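Pantothenate synthetase (Francisella tularensis subsp. tularensis, PDB 5HG0) probably catalyses the ATP-dependent condensation of (R)-pantoate with beta-alanine to give (R)-pantothenate, by way of a pantoyl-adenylate intermediate. Local coordinates at residues 26-31 / 137-142; 117-122 / 233-238; 151-156 / 251-256. All blocks are in the same frame, centred on the assembly; numbering follows the deposited sequence.

Interaction 1 of 3, residues 26-31 / 137-142; sequences IGFVPT and KLLQIT. With SAM (S-adenosylmethionine), chain D.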
loop_
_atom_site.group_PDB
_atom_site.type_symbol
_atom_site.label_atom_id
_atom_site.label_comp_id
_atom_site.label_asym_id
_atom_site.label_seq_id
_atom_site.Cartn_x
_atom_site.Cartn_y
_atom_site.Cartn_z
ATOM N N ILE B 26 -11.894 11.856 -15.975
ATOM C CA ILE B 26 -10.896 12.578 -15.195
ATOM C C ILE B 26 -9.517 12.045 -15.552
ATOM O O ILE B 26 -9.267 10.837 -15.458
ATOM C CB ILE B 26 -11.160 12.453 -13.687
ATOM C CG1 ILE B 26 -12.510 13.074 -13.334
ATOM C CG2 ILE B 26 -10.044 13.117 -12.900
ATOM C CD1 ILE B 26 -12.898 12.888 -11.882
ATOM N N GLY B 27 -8.630 12.942 -15.966
ATOM C CA GLY B 27 -7.236 12.617 -16.232
ATOM C C GLY B 27 -6.343 13.223 -15.163
ATOM O O GLY B 27 -6.598 14.332 -14.686
ATOM N N PHE B 28 -5.295 12.491 -14.792
ATOM C CA PHE B 28 -4.383 12.899 -13.730
ATOM C C PHE B 28 -2.950 12.780 -14.223
ATOM O O PHE B 28 -2.559 11.736 -14.756
ATOM C CB PHE B 28 -4.597 12.048 -12.473
ATOM C CG PHE B 28 -3.655 12.366 -11.346
ATOM C CD1 PHE B 28 -3.403 13.680 -10.976
ATOM C CD2 PHE B 28 -3.050 11.344 -10.632
ATOM C CE1 PHE B 28 -2.545 13.967 -9.930
ATOM C CE2 PHE B 28 -2.192 11.621 -9.587
ATOM C CZ PHE B 28 -1.934 12.935 -9.237
ATOM N N VAL B 29 -2.179 13.846 -14.057
ATOM C CA VAL B 29 -0.765 13.873 -14.404
ATOM C C VAL B 29 0.021 14.288 -13.168
ATOM O O VAL B 29 0.078 15.468 -12.823
ATOM C CB VAL B 29 -0.484 14.823 -15.582
ATOM C CG1 VAL B 29 1.004 14.834 -15.898
ATOM C CG2 VAL B 29 -1.286 14.407 -16.801
ATOM N N PRO B 30 0.628 13.334 -12.462
ATOM C CA PRO B 30 1.444 13.684 -11.290
ATOM C C PRO B 30 2.847 14.100 -11.710
ATOM O O PRO B 30 3.495 13.427 -12.514
ATOM C CB PRO B 30 1.464 12.388 -10.473
ATOM C CG PRO B 30 1.312 11.313 -11.493
ATOM C CD PRO B 30 0.452 11.880 -12.603
ATOM N N THR B 31 3.306 15.232 -11.178
ATOM C CA THR B 31 4.648 15.733 -11.435
ATOM C C THR B 31 5.269 16.184 -10.123
ATOM O O THR B 31 4.614 16.222 -9.076
ATOM C CB THR B 31 4.651 16.907 -12.427
ATOM O OG1 THR B 31 4.208 18.096 -11.758
ATOM C CG2 THR B 31 3.732 16.633 -13.609
ATOM N N LYS B 137 -1.053 7.198 -2.555
ATOM C CA LYS B 137 -1.742 8.283 -1.864
ATOM C C LYS B 137 -2.417 9.224 -2.855
ATOM O O LYS B 137 -3.595 9.565 -2.701
ATOM C CB LYS B 137 -0.756 9.049 -0.977
ATOM C CG LYS B 137 -0.410 8.343 0.335
ATOM C CD LYS B 137 0.717 9.055 1.074
ATOM C CE LYS B 137 1.016 8.406 2.413
ATOM N NZ LYS B 137 -0.062 8.637 3.417
ATOM N N LEU B 138 -1.683 9.645 -3.890
ATOM C CA LEU B 138 -2.240 10.578 -4.866
ATOM C C LEU B 138 -3.395 9.954 -5.639
ATOM O O LEU B 138 -4.389 10.629 -5.928
ATOM C CB LEU B 138 -1.145 11.052 -5.821
ATOM C CG LEU B 138 -0.070 11.951 -5.209
ATOM C CD1 LEU B 138 1.082 12.150 -6.187
ATOM C CD2 LEU B 138 -0.666 13.286 -4.778
ATOM N N LEU B 139 -3.287 8.667 -5.984
ATOM C CA LEU B 139 -4.393 7.998 -6.665
ATOM C C LEU B 139 -5.599 7.854 -5.745
ATOM O O LEU B 139 -6.746 7.966 -6.192
ATOM C CB LEU B 139 -3.949 6.630 -7.187
ATOM C CG LEU B 139 -2.937 6.634 -8.336
ATOM C CD1 LEU B 139 -2.497 5.218 -8.668
ATOM C CD2 LEU B 139 -3.523 7.327 -9.558
ATOM N N GLN B 140 -5.361 7.603 -4.455
ATOM C CA GLN B 140 -6.462 7.543 -3.501
ATOM C C GLN B 140 -7.107 8.909 -3.308
ATOM O O GLN B 140 -8.283 8.993 -2.934
ATOM C CB GLN B 140 -5.968 6.997 -2.161
ATOM C CG GLN B 140 -5.546 5.534 -2.192
ATOM C CD GLN B 140 -6.716 4.590 -2.381
ATOM O OE1 GLN B 140 -6.894 4.008 -3.451
ATOM N NE2 GLN B 140 -7.524 4.435 -1.339
ATOM N N ILE B 141 -6.360 9.984 -3.556
ATOM C CA ILE B 141 -6.910 11.330 -3.424
ATOM C C ILE B 141 -7.646 11.736 -4.695
ATOM O O ILE B 141 -8.835 12.074 -4.664
ATOM C CB ILE B 141 -5.794 12.337 -3.084
ATOM C CG1 ILE B 141 -5.150 12.003 -1.738
ATOM C CG2 ILE B 141 -6.344 13.749 -3.062
ATOM C CD1 ILE B 141 -3.800 12.666 -1.527
ATOM N N THR B 142 -6.945 11.712 -5.833
ATOM C CA THR B 142 -7.526 12.219 -7.073
ATOM C C THR B 142 -8.590 11.285 -7.634
ATOM O O THR B 142 -9.553 11.755 -8.252
ATOM C CB THR B 142 -6.429 12.455 -8.111
ATOM O OG1 THR B 142 -5.738 11.227 -8.368
ATOM C CG2 THR B 142 -5.435 13.484 -7.602
HETATM N N SAM D . 8.196 10.314 -9.466
HETATM C CA SAM D . 7.415 11.539 -9.315
HETATM C C SAM D . 6.109 11.289 -8.562
HETATM O O SAM D . 5.051 11.085 -9.157
HETATM O OXT SAM D . 6.091 11.287 -7.329
HETATM C CB SAM D . 7.197 12.208 -10.674
HETATM C CG SAM D . 8.519 12.543 -11.354
HETATM S SD SAM D . 8.467 13.142 -13.066
HETATM C CE SAM D . 9.033 14.846 -12.810
HETATM C "C5'" SAM D . 6.723 13.408 -13.486
HETATM C "C4'" SAM D . 6.283 12.705 -14.772
HETATM O "O4'" SAM D . 6.836 13.311 -15.932
HETATM C "C3'" SAM D . 6.717 11.248 -14.785
HETATM O "O3'" SAM D . 5.620 10.441 -15.134
HETATM C "C2'" SAM D . 7.748 11.162 -15.885
HETATM O "O2'" SAM D . 7.699 9.923 -16.550
HETATM C "C1'" SAM D . 7.339 12.305 -16.793
HETATM N N9 SAM D . 8.488 12.751 -17.601
HETATM C C8 SAM D . 9.660 13.278 -17.127
HETATM N N7 SAM D . 10.464 13.548 -18.179
HETATM C C5 SAM D . 9.827 13.192 -19.317
HETATM C C6 SAM D . 10.200 13.254 -20.652
HETATM N N6 SAM D . 11.392 13.736 -20.995
HETATM N N1 SAM D . 9.325 12.808 -21.618
HETATM C C2 SAM D . 8.091 12.307 -21.256
HETATM N N3 SAM D . 7.729 12.247 -19.925
HETATM C C4 SAM D . 8.583 12.685 -18.968
#
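Phe-28 and Thr-142 meet at about a right angle, with both branches of the threonine lying over one face of the phenylalanine ring. Thr-142 CG2 stands 3.9 Å from the centroid of the Phe-28 ring and 15° off its normal, a CH-pi contact. The hydroxyl lies nearer the rim, with Thr-142 OG1 3.5 Å from Phe-28 CD2. A chi1 of 59° turns OG1 back over the backbone, toward the preceding helical turn, where it donates to Leu-138 O at 2.9 Å from above the carbonyl plane. Leu-138 O is thus gripped twice, since Thr-142 N donates to it as well. Threonine suits this buried place because its hydroxyl is bonded within its own helix, which leaves the methyl to meet the ring.

The opposite face of Phe-28 is covered by CD of Pro-30, two residues along the strand. Leu-139 reaches the ring at its edge, where its CD2 is 4.2 Å from Phe-28 CD2. Leu-138 crosses the ring at about a right angle, its CB 4.0 Å from Phe-28 CE2, and its CD1 carries on to Pro-30 CB at 4.3 Å. No hydrogen bond joins the two segments, and the contact rests on van der Waals packing round the Phe-28 ring. Backbone bonds tie Gly-27 to strand 52-57 and Phe-28 to strand 146-150, while beyond the helix Gln-140 bonds Gln-140 of the second subunit.

The short axes run nearly antiparallel, at 151°. A helix lying against a parallel sheet and leading into the strand beside its partner is what a Rossmann-like alpha/beta fold, as in the HUP clan, would show, and Pro-30 O and Thr-31, close to S-adenosylmethionine, mark the strand's C-terminal end, where such folds bind ligands.

Interaction 2 of 3, residues 117-122 / 233-238; sequences NILEGK and YIQKLN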
loop_
_atom_site.group_PDB
_atom_site.type_symbol
_atom_site.label_atom_id
_atom_site.label_comp_id
_atom_site.label_asym_id
_atom_site.label_seq_id
_atom_site.Cartn_x
_atom_site.Cartn_y
_atom_site.Cartn_z
ATOM N N ASN B 117 14.803 -4.484 -8.161
ATOM C CA ASN B 117 16.105 -4.774 -7.574
ATOM C C ASN B 117 17.270 -4.462 -8.504
ATOM O O ASN B 117 18.426 -4.577 -8.080
ATOM C CB ASN B 117 16.182 -6.247 -7.151
ATOM C CG ASN B 117 15.113 -6.617 -6.141
ATOM O OD1 ASN B 117 14.648 -5.773 -5.374
ATOM N ND2 ASN B 117 14.717 -7.885 -6.138
ATOM N N ILE B 118 17.001 -4.069 -9.743
ATOM C CA ILE B 118 18.042 -3.763 -10.709
ATOM C C ILE B 118 17.951 -2.288 -11.092
ATOM O O ILE B 118 16.982 -1.598 -10.778
ATOM C CB ILE B 118 17.949 -4.657 -11.962
ATOM C CG1 ILE B 118 16.550 -4.571 -12.575
ATOM C CG2 ILE B 118 18.317 -6.096 -11.631
ATOM C CD1 ILE B 118 16.388 -5.371 -13.847
ATOM N N LEU B 119 18.991 -1.811 -11.780
ATOM C CA LEU B 119 18.984 -0.532 -12.500
ATOM C C LEU B 119 18.706 0.603 -11.522
ATOM O O LEU B 119 19.502 0.790 -10.584
ATOM C CB LEU B 119 18.003 -0.660 -13.666
ATOM C CG LEU B 119 18.337 -1.757 -14.678
ATOM C CD1 LEU B 119 17.289 -1.814 -15.775
ATOM C CD2 LEU B 119 19.719 -1.530 -15.267
ATOM N N GLU B 120 17.632 1.379 -11.695
ATOM C CA GLU B 120 17.350 2.486 -10.787
ATOM C C GLU B 120 17.181 2.003 -9.354
ATOM O O GLU B 120 17.619 2.670 -8.410
ATOM C CB GLU B 120 16.098 3.236 -11.247
ATOM C CG GLU B 120 16.320 4.196 -12.402
ATOM C CD GLU B 120 17.400 5.220 -12.103
ATOM O OE1 GLU B 120 18.566 4.989 -12.494
ATOM O OE2 GLU B 120 17.085 6.246 -11.461
ATOM N N GLY B 121 16.544 0.844 -9.171
ATOM C CA GLY B 121 16.355 0.319 -7.828
ATOM C C GLY B 121 17.663 -0.041 -7.151
ATOM O O GLY B 121 17.864 0.262 -5.973
ATOM N N LYS B 122 18.570 -0.688 -7.886
ATOM C CA LYS B 122 19.886 -0.992 -7.337
ATOM C C LYS B 122 20.679 0.280 -7.066
ATOM O O LYS B 122 21.378 0.381 -6.051
ATOM C CB LYS B 122 20.645 -1.911 -8.294
ATOM C CG LYS B 122 21.958 -2.459 -7.755
ATOM C CD LYS B 122 22.472 -3.581 -8.645
ATOM C CE LYS B 122 23.804 -4.124 -8.158
ATOM N NZ LYS B 122 24.874 -3.089 -8.232
ATOM N N TYR B 233 25.710 2.921 -14.691
ATOM C CA TYR B 233 25.429 1.591 -15.206
ATOM C C TYR B 233 24.980 1.704 -16.655
ATOM O O TYR B 233 24.514 2.755 -17.102
ATOM C CB TYR B 233 24.367 0.857 -14.368
ATOM C CG TYR B 233 22.985 1.486 -14.363
ATOM C CD1 TYR B 233 22.116 1.321 -15.439
ATOM C CD2 TYR B 233 22.535 2.212 -13.268
ATOM C CE1 TYR B 233 20.854 1.885 -15.435
ATOM C CE2 TYR B 233 21.271 2.774 -13.252
ATOM C CZ TYR B 233 20.436 2.607 -14.339
ATOM O OH TYR B 233 19.180 3.168 -14.328
ATOM N N ILE B 234 25.139 0.605 -17.385
ATOM C CA ILE B 234 24.536 0.440 -18.705
ATOM C C ILE B 234 24.296 -1.049 -18.910
ATOM O O ILE B 234 25.150 -1.877 -18.576
ATOM C CB ILE B 234 25.400 1.049 -19.830
ATOM C CG1 ILE B 234 24.613 1.098 -21.142
ATOM C CG2 ILE B 234 26.707 0.282 -20.012
ATOM C CD1 ILE B 234 25.297 1.888 -22.235
ATOM N N GLN B 235 23.120 -1.394 -19.424
ATOM C CA GLN B 235 22.672 -2.778 -19.391
ATOM C C GLN B 235 21.535 -2.957 -20.382
ATOM O O GLN B 235 20.651 -2.102 -20.479
ATOM C CB GLN B 235 22.223 -3.157 -17.973
ATOM C CG GLN B 235 21.774 -4.598 -17.787
ATOM C CD GLN B 235 21.414 -4.901 -16.339
ATOM O OE1 GLN B 235 21.797 -4.166 -15.427
ATOM N NE2 GLN B 235 20.668 -5.983 -16.122
ATOM N N LYS B 236 21.566 -4.066 -21.117
ATOM C CA LYS B 236 20.488 -4.405 -22.033
ATOM C C LYS B 236 19.429 -5.226 -21.309
ATOM O O LYS B 236 19.749 -6.123 -20.524
ATOM C CB LYS B 236 21.010 -5.184 -23.240
ATOM C CG LYS B 236 19.901 -5.606 -24.191
ATOM C CD LYS B 236 20.386 -6.502 -25.315
ATOM C CE LYS B 236 19.195 -7.133 -26.025
ATOM N NZ LYS B 236 19.543 -7.692 -27.360
ATOM N N LEU B 237 18.161 -4.913 -21.579
ATOM C CA LEU B 237 17.055 -5.648 -20.969
ATOM C C LEU B 237 15.880 -5.632 -21.944
ATOM O O LEU B 237 15.148 -4.640 -22.016
ATOM C CB LEU B 237 16.672 -5.046 -19.624
ATOM C CG LEU B 237 16.164 -6.049 -18.585
ATOM C CD1 LEU B 237 17.313 -6.572 -17.730
ATOM C CD2 LEU B 237 15.069 -5.442 -17.721
ATOM N N ASN B 238 15.718 -6.728 -22.689
ATOM C CA ASN B 238 14.567 -6.947 -23.562
ATOM C C ASN B 238 14.480 -5.914 -24.679
ATOM O O ASN B 238 13.564 -5.086 -24.693
ATOM C CB ASN B 238 13.275 -6.951 -22.741
ATOM C CG ASN B 238 13.225 -8.091 -21.742
ATOM O OD1 ASN B 238 13.619 -9.218 -22.049
ATOM N ND2 ASN B 238 12.753 -7.800 -20.533
#
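A mixed polar and apolar contact near the surface joins the turn leading into helix 120-123 to strand 230-236, an outer strand of the antiparallel sheet. Its polar half is a hydrogen bond from Tyr-233 OH to Glu-120 OE1, 2.7 Å long. The carboxylate oxygen lies at the edge of the tyrosine ring, in its plane, and accepts through its anti lone pair; carboxylate and ring planes differ by 48°. Glu-120 points away from the strand at its base, and the bend at chi2 (-56°) brings its acid group round to the phenol. The same OE1 takes a salt bridge from Arg-251 on strand 250-257; glutamate suits the place because it can serve the phenol and the arginine together.

Leu-119, at the N-cap position, supplies apolar surface. Its CA lies over one face of Tyr-233, a CH-pi contact 4.2 Å from the ring centroid, and the side chain crosses the ring at about a right angle. Tyrosine fits here by offering a ring face to Leu-119 and a hydroxyl to the acid. One methyl does most of the touching: Leu-119 CD2 is 3.6 Å from Tyr-233 CE1 and also abuts the amide oxygen of Gln-235, 3.4 Å from OE1. The extended Gln-235 chain lies obliquely across the leucine, its CB and amide both meeting that methyl. Ile-118 and Leu-237 meet tip to tip, with Ile-118 CD1 4.1 Å from Leu-237 CD2.

From helix 154-166, Gln-155 holds the turn by bonding Ile-118 O and Glu-120 N. A turn of the nucleotide-binding domain resting on the antiparallel sheet of the C-terminal domain fits the two-domain build of pantothenate synthetases, and Glu-120 lies about 6 Å, side chain to side chain, from Asp-153 of the predicted ATP site.

Interaction 3 of 3, residues 151-156 / 251-256; sequences EKDYQQ and RLIDNF. With SAM (S-adenosylmethionine), chain D.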
loop_
_atom_site.group_PDB
_atom_site.type_symbol
_atom_site.label_atom_id
_atom_site.label_comp_id
_atom_site.label_asym_id
_atom_site.label_seq_id
_atom_site.Cartn_x
_atom_site.Cartn_y
_atom_site.Cartn_z
ATOM N N GLU B 151 7.547 7.625 -20.535
ATOM C CA GLU B 151 8.346 6.432 -20.789
ATOM C C GLU B 151 9.759 6.541 -20.224
ATOM O O GLU B 151 10.438 5.517 -20.088
ATOM C CB GLU B 151 8.405 6.167 -22.296
ATOM C CG GLU B 151 8.985 4.820 -22.710
ATOM C CD GLU B 151 9.143 4.707 -24.213
ATOM O OE1 GLU B 151 8.820 3.639 -24.773
ATOM O OE2 GLU B 151 9.577 5.701 -24.833
ATOM N N LYS B 152 10.212 7.752 -19.885
ATOM C CA LYS B 152 11.594 7.931 -19.444
ATOM C C LYS B 152 11.888 7.164 -18.162
ATOM O O LYS B 152 13.015 6.694 -17.965
ATOM C CB LYS B 152 11.899 9.417 -19.252
ATOM C CG LYS B 152 13.343 9.700 -18.857
ATOM C CD LYS B 152 13.626 11.189 -18.791
ATOM C CE LYS B 152 14.137 11.584 -17.420
ATOM N NZ LYS B 152 13.327 12.691 -16.838
ATOM N N ASP B 153 10.901 7.027 -17.279
ATOM C CA ASP B 153 11.064 6.260 -16.045
ATOM C C ASP B 153 10.380 4.908 -16.244
ATOM O O ASP B 153 9.252 4.673 -15.806
ATOM C CB ASP B 153 10.502 7.031 -14.858
ATOM C CG ASP B 153 11.082 8.429 -14.751
ATOM O OD1 ASP B 153 12.228 8.562 -14.269
ATOM O OD2 ASP B 153 10.396 9.394 -15.150
ATOM N N TYR B 154 11.100 4.002 -16.912
ATOM C CA TYR B 154 10.489 2.766 -17.393
ATOM C C TYR B 154 10.132 1.822 -16.251
ATOM O O TYR B 154 9.035 1.254 -16.235
ATOM C CB TYR B 154 11.424 2.073 -18.384
ATOM C CG TYR B 154 10.749 0.991 -19.191
ATOM C CD1 TYR B 154 9.982 1.308 -20.306
ATOM C CD2 TYR B 154 10.868 -0.346 -18.833
ATOM C CE1 TYR B 154 9.357 0.324 -21.045
ATOM C CE2 TYR B 154 10.249 -1.337 -19.567
ATOM C CZ TYR B 154 9.494 -0.997 -20.671
ATOM O OH TYR B 154 8.872 -1.982 -21.403
ATOM N N GLN B 155 11.045 1.630 -15.294
ATOM C CA GLN B 155 10.718 0.804 -14.135
ATOM C C GLN B 155 9.584 1.421 -13.329
ATOM O O GLN B 155 8.730 0.703 -12.797
ATOM C CB GLN B 155 11.955 0.612 -13.259
ATOM C CG GLN B 155 13.074 -0.161 -13.934
ATOM C CD GLN B 155 14.362 -0.142 -13.131
ATOM O OE1 GLN B 155 15.160 0.789 -13.243
ATOM N NE2 GLN B 155 14.568 -1.169 -12.316
ATOM N N GLN B 156 9.557 2.754 -13.232
ATOM C CA GLN B 156 8.467 3.430 -12.536
ATOM C C GLN B 156 7.124 3.127 -13.188
ATOM O O GLN B 156 6.120 2.927 -12.495
ATOM C CB GLN B 156 8.724 4.937 -12.510
ATOM C CG GLN B 156 7.633 5.750 -11.833
ATOM C CD GLN B 156 8.017 7.207 -11.653
ATOM O OE1 GLN B 156 8.737 7.561 -10.719
ATOM N NE2 GLN B 156 7.545 8.061 -12.554
ATOM N N ARG B 251 22.787 14.025 -12.075
ATOM C CA ARG B 251 22.578 12.635 -12.453
ATOM C C ARG B 251 21.546 12.565 -13.570
ATOM O O ARG B 251 20.469 13.161 -13.466
ATOM C CB ARG B 251 22.120 11.804 -11.253
ATOM C CG ARG B 251 21.931 10.328 -11.562
ATOM C CD ARG B 251 21.563 9.536 -10.319
ATOM N NE ARG B 251 21.591 8.096 -10.564
ATOM C CZ ARG B 251 20.525 7.365 -10.876
ATOM N NH1 ARG B 251 20.653 6.060 -11.082
ATOM N NH2 ARG B 251 19.332 7.935 -10.977
ATOM N N LEU B 252 21.879 11.840 -14.633
ATOM C CA LEU B 252 21.015 11.694 -15.794
ATOM C C LEU B 252 20.730 10.220 -16.039
ATOM O O LEU B 252 21.632 9.380 -15.948
ATOM C CB LEU B 252 21.650 12.313 -17.046
ATOM C CG LEU B 252 21.906 13.824 -17.107
ATOM C CD1 LEU B 252 23.141 14.222 -16.308
ATOM C CD2 LEU B 252 22.034 14.280 -18.554
ATOM N N ILE B 253 19.474 9.911 -16.351
ATOM C CA ILE B 253 19.060 8.556 -16.684
ATOM C C ILE B 253 18.387 8.572 -18.048
ATOM O O ILE B 253 17.872 9.596 -18.506
ATOM C CB ILE B 253 18.113 7.947 -15.628
ATOM C CG1 ILE B 253 16.774 8.688 -15.613
ATOM C CG2 ILE B 253 18.756 7.968 -14.251
ATOM C CD1 ILE B 253 15.714 8.002 -14.787
ATOM N N ASP B 254 18.394 7.411 -18.699
ATOM C CA ASP B 254 17.736 7.263 -19.987
ATOM C C ASP B 254 17.545 5.785 -20.285
ATOM O O ASP B 254 18.287 4.932 -19.789
ATOM C CB ASP B 254 18.534 7.929 -21.115
ATOM C CG ASP B 254 17.708 8.124 -22.373
ATOM O OD1 ASP B 254 16.473 7.961 -22.303
ATOM O OD2 ASP B 254 18.284 8.452 -23.430
ATOM N N ASN B 255 16.529 5.497 -21.094
ATOM C CA ASN B 255 16.298 4.163 -21.620
ATOM C C ASN B 255 15.680 4.306 -23.002
ATOM O O ASN B 255 14.915 5.240 -23.258
ATOM C CB ASN B 255 15.392 3.332 -20.706
ATOM C CG ASN B 255 13.939 3.765 -20.771
ATOM O OD1 ASN B 255 13.173 3.287 -21.609
ATOM N ND2 ASN B 255 13.549 4.667 -19.877
ATOM N N PHE B 256 16.025 3.380 -23.894
ATOM C CA PHE B 256 15.536 3.448 -25.262
ATOM C C PHE B 256 15.648 2.077 -25.909
ATOM O O PHE B 256 16.444 1.231 -25.491
ATOM C CB PHE B 256 16.302 4.494 -26.080
ATOM C CG PHE B 256 17.791 4.461 -25.873
ATOM C CD1 PHE B 256 18.572 3.503 -26.498
ATOM C CD2 PHE B 256 18.411 5.399 -25.061
ATOM C CE1 PHE B 256 19.940 3.474 -26.311
ATOM C CE2 PHE B 256 19.781 5.380 -24.872
ATOM C CZ PHE B 256 20.547 4.416 -25.498
HETATM N N SAM D . 8.196 10.314 -9.466
HETATM C CA SAM D . 7.415 11.539 -9.315
HETATM C C SAM D . 6.109 11.289 -8.562
HETATM O O SAM D . 5.051 11.085 -9.157
HETATM O OXT SAM D . 6.091 11.287 -7.329
HETATM C CB SAM D . 7.197 12.208 -10.674
HETATM C CG SAM D . 8.519 12.543 -11.354
HETATM S SD SAM D . 8.467 13.142 -13.066
HETATM C CE SAM D . 9.033 14.846 -12.810
HETATM C "C5'" SAM D . 6.723 13.408 -13.486
HETATM C "C4'" SAM D . 6.283 12.705 -14.772
HETATM O "O4'" SAM D . 6.836 13.311 -15.932
HETATM C "C3'" SAM D . 6.717 11.248 -14.785
HETATM O "O3'" SAM D . 5.620 10.441 -15.134
HETATM C "C2'" SAM D . 7.748 11.162 -15.885
HETATM O "O2'" SAM D . 7.699 9.923 -16.550
HETATM C "C1'" SAM D . 7.339 12.305 -16.793
HETATM N N9 SAM D . 8.488 12.751 -17.601
HETATM C C8 SAM D . 9.660 13.278 -17.127
HETATM N N7 SAM D . 10.464 13.548 -18.179
HETATM C C5 SAM D . 9.827 13.192 -19.317
HETATM C C6 SAM D . 10.200 13.254 -20.652
HETATM N N6 SAM D . 11.392 13.736 -20.995
HETATM N N1 SAM D . 9.325 12.808 -21.618
HETATM C C2 SAM D . 8.091 12.307 -21.256
HETATM N N3 SAM D . 7.729 12.247 -19.925
HETATM C C4 SAM D . 8.583 12.685 -18.968
HETATM O O HOH W 1 12.363 6.282 -23.059
#
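Asn-255 reaches from strand 250-257 into the turn before helix 154-166, where the contact is tightest. Its ND2 donates to Glu-151 O over 3.2 Å in an almost straight bond (172°), lying in the carbonyl plane on a lone pair. Lys-152 O is 2.8 Å from the same nitrogen, and Tyr-154 CB packs beside it at 3.7 Å from Asn-255 ND2. Asparagine suits the spot because its amide serves two sides at once: OD1 accepts from Arg-240. Next along the strand face, Ile-253 CD1 touches Asp-153 OD1 at 3.6 Å.

The turn follows strand 146-150 of the Rossmann-like sheet and belongs to the predicted ATP site, here occupied by S-adenosylmethionine. Asp-153 OD2 accepts from the ribose O2' of the ligand at 3.1 Å, and the bent lysine chain sets Lys-152 NZ 3.3 Å from adenine N7. Gln-156, predicted to bind (R)-pantoate, takes a weak bond from the ligand's amino group through OE1.

The looser side lies at the carboxylate of Glu-151, which is partly exposed. A water lies 2.8 Å from Asn-255 O and has at most a weak link to Glu-151 OE2, and Glu-151 OE1 pairs weakly, at long range, with Arg-240.

Interaction 1 is a buried seam without hydrogen bonds between its segments, made largely by apolar groups within the Rossmann-like part of the chain, whereas interaction 2 lies near the surface and interaction 3 is only partly buried; both of these join that part to the antiparallel sheet and draw on polar groups. Interactions 2 and 3 touch directly, through a salt bridge and a probable hydrogen bond, and use the same antiparallel sheet. Interaction 1 stands apart from interaction 2, its nearest atoms about 15 Å away on the other side of the chain's centre. It is related to interaction 3 through S-adenosylmethionine, which the strand end at 30-31 and the turn at 151-156 both approach.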